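Local atomic coordinates of DUF574 domain-containing protein (Thermobifida fusca, PDB entry 2QE6), a protein that binds S-adenosylmethionine in a Rossmann-like domain and is probably a methyltransferase, its methyl acceptor not established here. Residues 23-28 with 35-40; 181-186 with 190-195; 58-63 with 243-248. The protein carries 1 engineered substitution. All coordinates share one frame; numbering follows the deposited sequence.

All three contacts are mainly buried, but their places in the fold differ. Contact 1 lies farthest from the chain centre, between helices 23-30 and 38-48. Contact 2 joins helix 175-185 to strand 191-197 within the sheet domain. Contact 3 sets helix 54-75 against the loop after strand 235-243. Contacts 1 and 3 both touch S-adenosylmethionine; contact 2 does not. Contact 1 is largely polar, with carboxylates and a water. No hydrogen bond crosses contact 2 or contact 3; contact 2 is mostly apolar, whereas contact 3 brings Glu60 and Thr244 against each other. Asn61 joins all three: Asn61 ND2 lies 3.0 Å from Tyr27 OH, and Asn61 OD1 lies 2.6 Å from Thr195 OG1.

Contact 1 of 3, residues 23-28 with 35-40; sequences IARVYD and DNFEAD. Engineered in segment 23-28: Val26 (natural residue Ala). With SAM (S-adenosylmethionine), chain F.
The Phe37 ring receives Arg25 NH1 and a water at its edge, both near the ring plane. Arg25 NH1 lies 3.7 Å from Phe37 CE2. The guanidinium stands nearly upright to the ring, with the planes 82° apart. The same water sits at the guanidinium edge, in its plane, and accepts a bond from Arg25 NH1. This water O also lies 2.8 Å from Asp40 OD2. The Tyr27 ring has the sulfonium SD of S-adenosylmethionine over one face, toward the rim. Tyr27 OH gives a weak hydrogen bond of 2.8 Å to SAM O, a carboxylate oxygen of the ligand.

Arg25 and Asp40 do not meet through their charges. Arg25 NH2 forms its salt bridge with Asp113, while Arg25 CB rests 3.3 Å from Asp40 CG. Both segments belong to the helical part that precedes the first strand of this Rossmann-like methyltransferase, and helix 23-30 lines the cofactor pocket. Phe37 is the N-cap of helix 38-48. Phe37 N bonds Asp40 OD2 at 2.8 Å, using the anti lone pair of that oxygen, with an N-H...O angle of 168°. Asp40 OD1 takes Thr22 N. The engineered Val26 packs its CG2 at 3.7 Å from Asp40 OD1.

Asp28 has its CG anti to the backbone N (chi1 -172°), which carries the carboxylate to the turn at 35-36. There Asp28 OD2 accepts Asn36 ND2 at 3.0 Å, on the anti side and out of the carboxylate plane. Asp35 N adds a weak bond to Asp28 OD2, at 2.8 Å. Asn36 ND2 also bonds Gly33 O.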
loop_
_atom_site.group_PDB
_atom_site.type_symbol
_atom_site.label_atom_id
_atom_site.label_comp_id
_atom_site.label_asym_id
_atom_site.label_seq_id
_atom_site.Cartn_x
_atom_site.Cartn_y
_atom_site.Cartn_z
ATOM N N ILE A 23 8.666 -8.113 4.834
ATOM C CA ILE A 23 8.054 -7.464 3.662
ATOM C C ILE A 23 8.426 -6.010 3.570
ATOM O O ILE A 23 8.890 -5.550 2.523
ATOM C CB ILE A 23 6.503 -7.623 3.615
ATOM C CG1 ILE A 23 6.111 -9.125 3.477
ATOM C CG2 ILE A 23 5.972 -6.849 2.405
ATOM C CD1 ILE A 23 4.601 -9.514 3.904
ATOM N N ALA A 24 8.271 -5.286 4.663
ATOM C CA ALA A 24 8.580 -3.856 4.641
ATOM C C ALA A 24 10.020 -3.579 4.246
ATOM O O ALA A 24 10.279 -2.687 3.443
ATOM C CB ALA A 24 8.267 -3.199 6.008
ATOM N N ARG A 25 10.953 -4.333 4.835
ATOM C CA ARG A 25 12.377 -4.136 4.616
ATOM C C ARG A 25 12.854 -4.524 3.250
ATOM O O ARG A 25 13.699 -3.849 2.664
ATOM C CB ARG A 25 13.185 -4.864 5.682
ATOM C CG ARG A 25 12.935 -4.308 7.058
ATOM C CD ARG A 25 13.405 -5.282 8.133
ATOM N NE ARG A 25 12.638 -5.132 9.371
ATOM C CZ ARG A 25 12.824 -5.872 10.456
ATOM N NH1 ARG A 25 13.740 -6.839 10.466
ATOM N NH2 ARG A 25 12.087 -5.641 11.539
ATOM N N VAL A 26 12.325 -5.613 2.699
ATOM C CA VAL A 26 12.637 -5.956 1.352
ATOM C C VAL A 26 12.162 -4.922 0.298
ATOM O O VAL A 26 12.907 -4.525 -0.629
ATOM C CB VAL A 26 12.088 -7.334 1.041
ATOM C CG1 VAL A 26 12.339 -7.633 -0.422
ATOM C CG2 VAL A 26 12.801 -8.412 1.957
ATOM N N TYR A 27 10.952 -4.425 0.473
ATOM C CA TYR A 27 10.397 -3.379 -0.394
ATOM C C TYR A 27 11.238 -2.129 -0.228
ATOM O O TYR A 27 11.589 -1.491 -1.194
ATOM C CB TYR A 27 8.959 -3.143 0.004
ATOM C CG TYR A 27 8.202 -2.190 -0.832
ATOM C CD1 TYR A 27 7.695 -2.558 -2.054
ATOM C CD2 TYR A 27 7.940 -0.917 -0.378
ATOM C CE1 TYR A 27 6.948 -1.642 -2.850
ATOM C CE2 TYR A 27 7.199 -0.000 -1.151
ATOM C CZ TYR A 27 6.706 -0.381 -2.389
ATOM O OH TYR A 27 5.965 0.495 -3.160
ATOM N N ASP A 28 11.633 -1.820 0.994
ATOM C CA ASP A 28 12.526 -0.684 1.238
ATOM C C ASP A 28 13.864 -0.845 0.456
ATOM O O ASP A 28 14.359 0.073 -0.177
ATOM C CB ASP A 28 12.837 -0.610 2.712
ATOM C CG ASP A 28 13.585 0.634 3.052
ATOM O OD1 ASP A 28 12.956 1.690 2.862
ATOM O OD2 ASP A 28 14.777 0.542 3.431
ATOM N N ASP A 35 16.521 1.155 5.584
ATOM C CA ASP A 35 15.829 0.438 6.645
ATOM C C ASP A 35 15.704 -1.013 6.258
ATOM O O ASP A 35 14.633 -1.469 5.943
ATOM C CB ASP A 35 14.433 1.029 6.892
ATOM C CG ASP A 35 14.486 2.409 7.553
ATOM O OD1 ASP A 35 15.583 2.984 7.578
ATOM O OD2 ASP A 35 13.430 2.894 8.004
ATOM N N ASN A 36 16.804 -1.746 6.354
ATOM C CA ASN A 36 16.795 -3.143 5.931
ATOM C C ASN A 36 18.069 -3.811 6.463
ATOM O O ASN A 36 19.011 -3.129 6.850
ATOM C CB ASN A 36 16.668 -3.252 4.387
ATOM C CG ASN A 36 17.612 -2.311 3.633
ATOM O OD1 ASN A 36 18.806 -2.520 3.614
ATOM N ND2 ASN A 36 17.057 -1.290 2.976
ATOM N N PHE A 37 18.076 -5.122 6.526
ATOM C CA PHE A 37 19.286 -5.840 6.916
ATOM C C PHE A 37 19.749 -6.729 5.746
ATOM O O PHE A 37 19.110 -6.804 4.664
ATOM C CB PHE A 37 19.046 -6.690 8.177
ATOM C CG PHE A 37 18.697 -5.894 9.406
ATOM C CD1 PHE A 37 19.651 -5.106 10.041
ATOM C CD2 PHE A 37 17.406 -5.948 9.941
ATOM C CE1 PHE A 37 19.328 -4.381 11.177
ATOM C CE2 PHE A 37 17.076 -5.240 11.077
ATOM C CZ PHE A 37 18.056 -4.439 11.699
ATOM N N GLU A 38 20.846 -7.441 5.966
ATOM C CA GLU A 38 21.441 -8.175 4.894
ATOM C C GLU A 38 20.469 -9.208 4.311
ATOM O O GLU A 38 20.384 -9.345 3.087
ATOM C CB GLU A 38 22.760 -8.817 5.291
ATOM C CG GLU A 38 23.602 -9.056 4.079
ATOM C CD GLU A 38 24.846 -9.851 4.388
ATOM O OE1 GLU A 38 25.269 -9.909 5.557
ATOM O OE2 GLU A 38 25.388 -10.414 3.443
ATOM N N ALA A 39 19.683 -9.847 5.179
ATOM C CA ALA A 39 18.740 -10.879 4.743
ATOM C C ALA A 39 17.712 -10.246 3.833
ATOM O O ALA A 39 17.255 -10.865 2.891
ATOM C CB ALA A 39 18.062 -11.542 5.943
ATOM N N ASP A 40 17.355 -8.989 4.090
ATOM C CA ASP A 40 16.392 -8.307 3.226
ATOM C C ASP A 40 16.991 -7.962 1.867
ATOM O O ASP A 40 16.340 -8.155 0.876
ATOM C CB ASP A 40 15.886 -7.034 3.865
ATOM C CG ASP A 40 15.323 -7.284 5.226
ATOM O OD1 ASP A 40 14.342 -8.053 5.281
ATOM O OD2 ASP A 40 15.886 -6.755 6.196
HETATM N N SAM F . 1.895 0.380 1.155
HETATM C CA SAM F . 3.346 0.632 0.797
HETATM C C SAM F . 3.455 0.906 -0.686
HETATM O O SAM F . 4.372 1.592 -1.123
HETATM O OXT SAM F . 2.634 0.415 -1.472
HETATM C CB SAM F . 4.332 -0.512 1.105
HETATM C CG SAM F . 4.111 -1.820 0.330
HETATM S SD SAM F . 5.146 -3.232 0.843
HETATM C CE SAM F . 6.052 -2.350 2.137
HETATM C "C5'" SAM F . 3.900 -4.015 1.888
HETATM C "C4'" SAM F . 3.697 -3.575 3.343
HETATM O "O4'" SAM F . 2.512 -4.187 3.863
HETATM C "C3'" SAM F . 4.830 -3.998 4.292
HETATM O "O3'" SAM F . 5.313 -2.896 5.040
HETATM C "C2'" SAM F . 4.256 -5.080 5.193
HETATM O "O2'" SAM F . 4.892 -5.201 6.471
HETATM C "C1'" SAM F . 2.790 -4.659 5.189
HETATM N N9 SAM F . 1.933 -5.798 5.522
HETATM C C8 SAM F . 1.749 -6.995 4.831
HETATM N N7 SAM F . 0.848 -7.750 5.512
HETATM C C5 SAM F . 0.452 -7.035 6.612
HETATM C C6 SAM F . -0.469 -7.324 7.630
HETATM N N6 SAM F . -1.115 -8.523 7.630
HETATM N N1 SAM F . -0.656 -6.368 8.613
HETATM C C2 SAM F . 0.034 -5.138 8.608
HETATM N N3 SAM F . 0.954 -4.857 7.602
HETATM C C4 SAM F . 1.133 -5.803 6.623
HETATM O O HOH W 1 15.157 -8.258 8.451
#

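Contact 2 of 3, residues 181-186 with 190-195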
loop_
_atom_site.group_PDB
_atom_site.type_symbol
_atom_site.label_atom_id
_atom_site.label_comp_id
_atom_site.label_asym_id
_atom_site.label_seq_id
_atom_site.Cartn_x
_atom_site.Cartn_y
_atom_site.Cartn_z
ATOM N N ALA A 181 -14.646 -5.791 5.618
ATOM C CA ALA A 181 -14.779 -5.076 6.895
ATOM C C ALA A 181 -14.405 -3.600 6.759
ATOM O O ALA A 181 -15.026 -2.729 7.345
ATOM C CB ALA A 181 -13.922 -5.742 7.956
ATOM N N TYR A 182 -13.350 -3.306 6.021
ATOM C CA TYR A 182 -12.916 -1.920 5.871
ATOM C C TYR A 182 -13.906 -1.155 4.966
ATOM O O TYR A 182 -14.179 -0.008 5.225
ATOM C CB TYR A 182 -11.464 -1.853 5.318
ATOM C CG TYR A 182 -10.395 -2.422 6.262
ATOM C CD1 TYR A 182 -10.123 -1.808 7.480
ATOM C CD2 TYR A 182 -9.669 -3.581 5.934
ATOM C CE1 TYR A 182 -9.156 -2.310 8.370
ATOM C CE2 TYR A 182 -8.687 -4.097 6.830
ATOM C CZ TYR A 182 -8.456 -3.440 8.045
ATOM O OH TYR A 182 -7.521 -3.898 8.951
ATOM N N ARG A 183 -14.413 -1.777 3.897
ATOM C CA ARG A 183 -15.422 -1.118 3.028
ATOM C C ARG A 183 -16.675 -0.800 3.816
ATOM O O ARG A 183 -17.256 0.269 3.653
ATOM C CB ARG A 183 -15.824 -2.003 1.837
ATOM C CG ARG A 183 -14.732 -2.173 0.796
ATOM C CD ARG A 183 -15.253 -2.637 -0.518
ATOM N NE ARG A 183 -16.177 -3.720 -0.297
ATOM C CZ ARG A 183 -15.889 -5.010 -0.287
ATOM N NH1 ARG A 183 -14.680 -5.446 -0.541
ATOM N NH2 ARG A 183 -16.858 -5.876 -0.025
ATOM N N ASP A 184 -17.074 -1.743 4.672
ATOM C CA ASP A 184 -18.272 -1.616 5.485
ATOM C C ASP A 184 -18.128 -0.508 6.519
ATOM O O ASP A 184 -19.112 0.130 6.820
ATOM C CB ASP A 184 -18.641 -2.930 6.187
ATOM C CG ASP A 184 -19.190 -3.979 5.235
ATOM O OD1 ASP A 184 -19.499 -3.646 4.074
ATOM O OD2 ASP A 184 -19.283 -5.158 5.657
ATOM N N ALA A 185 -16.925 -0.276 7.044
ATOM C CA ALA A 185 -16.681 0.834 8.000
ATOM C C ALA A 185 -16.902 2.236 7.456
ATOM O O ALA A 185 -17.158 3.167 8.208
ATOM C CB ALA A 185 -15.266 0.754 8.607
ATOM N N LEU A 186 -16.771 2.393 6.152
ATOM C CA LEU A 186 -16.764 3.702 5.520
ATOM C C LEU A 186 -18.149 4.317 5.300
ATOM O O LEU A 186 -19.119 3.626 4.996
ATOM C CB LEU A 186 -16.023 3.613 4.183
ATOM C CG LEU A 186 -14.525 3.291 4.304
ATOM C CD1 LEU A 186 -13.975 2.866 2.902
ATOM C CD2 LEU A 186 -13.761 4.483 4.963
ATOM N N SER A 190 -16.776 7.904 0.662
ATOM C CA SER A 190 -15.455 7.453 1.008
ATOM C C SER A 190 -14.829 6.744 -0.184
ATOM O O SER A 190 -15.516 6.442 -1.165
ATOM C CB SER A 190 -15.565 6.506 2.185
ATOM O OG SER A 190 -15.871 7.221 3.370
ATOM N N TYR A 191 -13.536 6.465 -0.081
ATOM C CA TYR A 191 -12.822 5.745 -1.125
ATOM C C TYR A 191 -12.020 4.586 -0.567
ATOM O O TYR A 191 -11.615 4.611 0.595
ATOM C CB TYR A 191 -11.886 6.697 -1.871
ATOM C CG TYR A 191 -12.596 7.809 -2.620
ATOM C CD1 TYR A 191 -13.009 8.942 -1.977
ATOM C CD2 TYR A 191 -12.853 7.701 -3.990
ATOM C CE1 TYR A 191 -13.646 9.986 -2.674
ATOM C CE2 TYR A 191 -13.479 8.716 -4.698
ATOM C CZ TYR A 191 -13.868 9.864 -4.026
ATOM O OH TYR A 191 -14.508 10.852 -4.704
ATOM N N LEU A 192 -11.832 3.565 -1.412
ATOM C CA LEU A 192 -10.870 2.487 -1.218
ATOM C C LEU A 192 -9.837 2.555 -2.347
ATOM O O LEU A 192 -10.210 2.543 -3.524
ATOM C CB LEU A 192 -11.575 1.132 -1.261
ATOM C CG LEU A 192 -10.743 -0.134 -1.016
ATOM C CD1 LEU A 192 -10.123 -0.129 0.352
ATOM C CD2 LEU A 192 -11.651 -1.373 -1.245
ATOM N N PHE A 193 -8.565 2.687 -1.979
ATOM C CA PHE A 193 -7.419 2.779 -2.926
ATOM C C PHE A 193 -6.546 1.533 -2.665
ATOM O O PHE A 193 -6.037 1.354 -1.560
ATOM C CB PHE A 193 -6.681 4.102 -2.640
ATOM C CG PHE A 193 -5.429 4.364 -3.453
ATOM C CD1 PHE A 193 -5.132 3.680 -4.623
ATOM C CD2 PHE A 193 -4.575 5.409 -3.064
ATOM C CE1 PHE A 193 -4.004 3.995 -5.381
ATOM C CE2 PHE A 193 -3.430 5.710 -3.806
ATOM C CZ PHE A 193 -3.157 5.007 -4.987
HETATM N N MSE A 194 -6.435 0.629 -3.647
HETATM C CA MSE A 194 -5.578 -0.525 -3.503
HETATM C C MSE A 194 -4.672 -0.719 -4.710
HETATM O O MSE A 194 -5.021 -0.317 -5.826
HETATM C CB MSE A 194 -6.429 -1.801 -3.363
HETATM C CG MSE A 194 -7.524 -1.670 -2.328
HETATM SE SE MSE A 194 -8.257 -3.404 -1.850
HETATM C CE MSE A 194 -9.463 -3.720 -3.363
ATOM N N THR A 195 -3.526 -1.364 -4.505
ATOM C CA THR A 195 -2.730 -1.827 -5.634
ATOM C C THR A 195 -2.382 -3.283 -5.328
ATOM O O THR A 195 -2.433 -3.706 -4.185
ATOM C CB THR A 195 -1.503 -0.984 -5.920
ATOM O OG1 THR A 195 -0.478 -1.278 -4.953
ATOM C CG2 THR A 195 -1.861 0.496 -5.949
#
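Ser190 OG packs beside Leu186 and is held by two backbone groups from outside the segments. The bond to Ala187 O closes the turn after helix 175-185; the bond from Ala159 N ties it to the chain just before strand 160-163. Strand 160-163, helix 175-185 and strand 191-197 form a beta-alpha-beta unit, the repeating element of the Rossmann-like fold. The contact is the return from the helix to the second, parallel strand of that unit.

No hydrogen bond crosses between the segments; they meet by van der Waals contact, mostly through carbon. Leu186 CB sits 3.5 Å from Ser190 CB, the closest approach of the two segments. The Leu186 branches spread from there. Leu186 CD2 lies beside Ser190 OG at 3.8 Å, while Leu186 CD1 reaches the backbone at Tyr191 O, 3.7 Å away. Leu186 also touches Ile161 of the first strand of the unit. Tyr191 turns its side chain to the other face of the sheet, against Ile269 and Arg271.

Near the end of the helix, Lys272 NZ bonds both Arg183 O and Leu186 O. Its positive charge would probably suit the negative end of the helix dipole. Farther along the strand, Leu192 points toward the helix and also touches Leu163. Its chi1 (-177°) and chi2 (61°) together bring CD2 to Arg183. The guanidinium end of Arg183 goes to Gln230 O by a weak bond, which leaves the aliphatic part for packing: Leu192 CD2 lies 3.8 Å from Arg183 CG and 3.9 Å from Arg183 CD.

Contact 3 of 3, residues 58-63 with 243-248. With SAM (S-adenosylmethionine), chain F.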
loop_
_atom_site.group_PDB
_atom_site.type_symbol
_atom_site.label_atom_id
_atom_site.label_comp_id
_atom_site.label_asym_id
_atom_site.label_seq_id
_atom_site.Cartn_x
_atom_site.Cartn_y
_atom_site.Cartn_z
ATOM N N ALA A 58 8.161 -1.472 -8.126
ATOM C CA ALA A 58 8.054 -0.821 -6.836
ATOM C C ALA A 58 8.051 0.659 -7.029
ATOM O O ALA A 58 7.270 1.349 -6.388
ATOM C CB ALA A 58 9.214 -1.218 -5.887
ATOM N N ILE A 59 8.946 1.170 -7.873
ATOM C CA ILE A 59 8.948 2.609 -8.184
ATOM C C ILE A 59 7.568 3.066 -8.714
ATOM O O ILE A 59 6.999 4.067 -8.255
ATOM C CB ILE A 59 10.089 2.980 -9.142
ATOM C CG1 ILE A 59 11.453 2.754 -8.445
ATOM C CG2 ILE A 59 10.011 4.478 -9.554
ATOM C CD1 ILE A 59 12.650 2.675 -9.429
ATOM N N GLU A 60 7.026 2.330 -9.677
ATOM C CA GLU A 60 5.743 2.692 -10.240
ATOM C C GLU A 60 4.634 2.640 -9.190
ATOM O O GLU A 60 3.693 3.407 -9.267
ATOM C CB GLU A 60 5.370 1.785 -11.409
ATOM C CG GLU A 60 6.211 2.031 -12.657
ATOM C CD GLU A 60 6.186 3.462 -13.169
ATOM O OE1 GLU A 60 5.178 4.196 -12.975
ATOM O OE2 GLU A 60 7.195 3.843 -13.805
ATOM N N ASN A 61 4.739 1.727 -8.233
ATOM C CA ASN A 61 3.756 1.635 -7.151
ATOM C C ASN A 61 3.828 2.862 -6.244
ATOM O O ASN A 61 2.800 3.446 -5.885
ATOM C CB ASN A 61 3.968 0.335 -6.370
ATOM C CG ASN A 61 2.874 0.065 -5.411
ATOM O OD1 ASN A 61 1.709 -0.060 -5.784
ATOM N ND2 ASN A 61 3.236 -0.054 -4.158
ATOM N N ARG A 62 5.040 3.301 -5.928
ATOM C CA ARG A 62 5.183 4.560 -5.187
ATOM C C ARG A 62 4.669 5.761 -5.955
ATOM O O ARG A 62 4.029 6.605 -5.373
ATOM C CB ARG A 62 6.629 4.804 -4.767
ATOM C CG ARG A 62 7.120 3.739 -3.804
ATOM C CD ARG A 62 6.186 3.578 -2.613
ATOM N NE ARG A 62 6.073 4.844 -1.876
ATOM C CZ ARG A 62 5.600 4.970 -0.639
ATOM N NH1 ARG A 62 5.164 3.914 0.032
ATOM N NH2 ARG A 62 5.573 6.179 -0.070
ATOM N N LYS A 63 4.965 5.845 -7.244
ATOM C CA LYS A 63 4.448 6.925 -8.071
ATOM C C LYS A 63 2.899 6.912 -8.149
ATOM O O LYS A 63 2.292 7.955 -8.124
ATOM C CB LYS A 63 5.044 6.870 -9.487
ATOM C CG LYS A 63 6.542 7.250 -9.641
ATOM C CD LYS A 63 6.948 6.941 -11.085
ATOM C CE LYS A 63 8.256 7.504 -11.527
ATOM N NZ LYS A 63 8.541 6.929 -12.903
ATOM N N TYR A 243 -2.907 -1.278 -15.088
ATOM C CA TYR A 243 -1.507 -1.357 -14.698
ATOM C C TYR A 243 -1.126 -0.040 -13.992
ATOM O O TYR A 243 -1.599 1.023 -14.329
ATOM C CB TYR A 243 -0.614 -1.634 -15.901
ATOM C CG TYR A 243 -0.720 -3.036 -16.486
ATOM C CD1 TYR A 243 -0.419 -4.159 -15.721
ATOM C CD2 TYR A 243 -1.115 -3.232 -17.796
ATOM C CE1 TYR A 243 -0.477 -5.465 -16.268
ATOM C CE2 TYR A 243 -1.176 -4.525 -18.346
ATOM C CZ TYR A 243 -0.849 -5.633 -17.566
ATOM O OH TYR A 243 -0.894 -6.913 -18.074
ATOM N N THR A 244 -0.320 -0.132 -12.952
ATOM C CA THR A 244 -0.057 1.018 -12.102
ATOM C C THR A 244 0.391 2.294 -12.873
ATOM O O THR A 244 -0.074 3.384 -12.537
ATOM C CB THR A 244 0.945 0.657 -10.920
ATOM O OG1 THR A 244 2.144 0.059 -11.452
ATOM C CG2 THR A 244 0.310 -0.303 -9.927
ATOM N N ALA A 245 1.244 2.173 -13.898
ATOM C CA ALA A 245 1.745 3.342 -14.630
ATOM C C ALA A 245 0.645 4.036 -15.495
ATOM O O ALA A 245 0.816 5.180 -15.928
ATOM C CB ALA A 245 2.906 2.945 -15.501
ATOM N N LEU A 246 -0.446 3.300 -15.749
ATOM C CA LEU A 246 -1.565 3.763 -16.563
ATOM C C LEU A 246 -2.645 4.471 -15.727
ATOM O O LEU A 246 -3.608 5.008 -16.278
ATOM C CB LEU A 246 -2.188 2.562 -17.316
ATOM C CG LEU A 246 -1.313 1.795 -18.312
ATOM C CD1 LEU A 246 -2.103 0.670 -19.035
ATOM C CD2 LEU A 246 -0.686 2.722 -19.346
ATOM N N TRP A 247 -2.495 4.495 -14.404
ATOM C CA TRP A 247 -3.524 5.109 -13.561
ATOM C C TRP A 247 -3.303 6.609 -13.476
ATOM O O TRP A 247 -2.394 7.045 -12.796
ATOM C CB TRP A 247 -3.598 4.475 -12.154
ATOM C CG TRP A 247 -4.883 4.872 -11.430
ATOM C CD1 TRP A 247 -6.040 4.180 -11.416
ATOM C CD2 TRP A 247 -5.118 6.064 -10.656
ATOM N NE1 TRP A 247 -6.987 4.853 -10.689
ATOM C CE2 TRP A 247 -6.454 6.018 -10.218
ATOM C CE3 TRP A 247 -4.348 7.162 -10.323
ATOM C CZ2 TRP A 247 -7.025 7.026 -9.458
ATOM C CZ3 TRP A 247 -4.922 8.175 -9.561
ATOM C CH2 TRP A 247 -6.236 8.092 -9.134
ATOM N N ARG A 248 -4.154 7.373 -14.173
ATOM C CA ARG A 248 -4.037 8.823 -14.244
ATOM C C ARG A 248 -2.614 9.307 -14.267
ATOM O O ARG A 248 -2.174 9.994 -13.349
ATOM C CB ARG A 248 -4.786 9.473 -13.062
ATOM C CG ARG A 248 -6.256 9.065 -13.007
ATOM C CD ARG A 248 -7.091 10.031 -12.201
ATOM N NE ARG A 248 -8.477 9.574 -12.162
ATOM C CZ ARG A 248 -9.514 10.363 -11.929
ATOM N NH1 ARG A 248 -9.330 11.656 -11.675
ATOM N NH2 ARG A 248 -10.735 9.852 -11.929
HETATM N N SAM F . 1.895 0.380 1.155
HETATM C CA SAM F . 3.346 0.632 0.797
HETATM C C SAM F . 3.455 0.906 -0.686
HETATM O O SAM F . 4.372 1.592 -1.123
HETATM O OXT SAM F . 2.634 0.415 -1.472
HETATM C CB SAM F . 4.332 -0.512 1.105
HETATM C CG SAM F . 4.111 -1.820 0.330
HETATM S SD SAM F . 5.146 -3.232 0.843
HETATM C CE SAM F . 6.052 -2.350 2.137
HETATM C "C5'" SAM F . 3.900 -4.015 1.888
HETATM C "C4'" SAM F . 3.697 -3.575 3.343
HETATM O "O4'" SAM F . 2.512 -4.187 3.863
HETATM C "C3'" SAM F . 4.830 -3.998 4.292
HETATM O "O3'" SAM F . 5.313 -2.896 5.040
HETATM C "C2'" SAM F . 4.256 -5.080 5.193
HETATM O "O2'" SAM F . 4.892 -5.201 6.471
HETATM C "C1'" SAM F . 2.790 -4.659 5.189
HETATM N N9 SAM F . 1.933 -5.798 5.522
HETATM C C8 SAM F . 1.749 -6.995 4.831
HETATM N N7 SAM F . 0.848 -7.750 5.512
HETATM C C5 SAM F . 0.452 -7.035 6.612
HETATM C C6 SAM F . -0.469 -7.324 7.630
HETATM N N6 SAM F . -1.115 -8.523 7.630
HETATM N N1 SAM F . -0.656 -6.368 8.613
HETATM C C2 SAM F . 0.034 -5.138 8.608
HETATM N N3 SAM F . 0.954 -4.857 7.602
HETATM C C4 SAM F . 1.133 -5.803 6.623
#
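Glu60 points from helix 54-75 toward the 3-10 segment 244-246 and meets it at two levels. Glu60 CB lies 3.7 Å from Thr244 OG1. Farther out, Glu60 OE1 comes over the methyl of Ala245, 3.6 Å from Ala245 CB. A bend at chi2 (-56°) swings the Glu60 carboxylate toward Lys63, one turn later. Glu60 OE2 forms a salt bridge with Lys63 NZ at 3.5 Å, and its hydrogen bond is weak.

Asn61 starts away from the loop. Asn61 OD1, held by Thr195, is still 4.4 Å from Thr244 CG2. The amide Asn61 ND2 gives a weak hydrogen bond of 2.8 Å to SAM OXT. Arg62 reaches the other carboxylate oxygen of the ligand, which lies near the guanidinium plane at its edge; the bond from Arg62 NH1 to SAM O is 2.7 Å, with an angle of 151° at the hydrogen.

One helix turn thus serves two neighbours. Thr244, bonded through its backbone to Gly265, backs it with van der Waals contact alone, whereas the ligand side uses directed bonds. The positive charge of Arg62 would probably help to balance the ligand carboxylate.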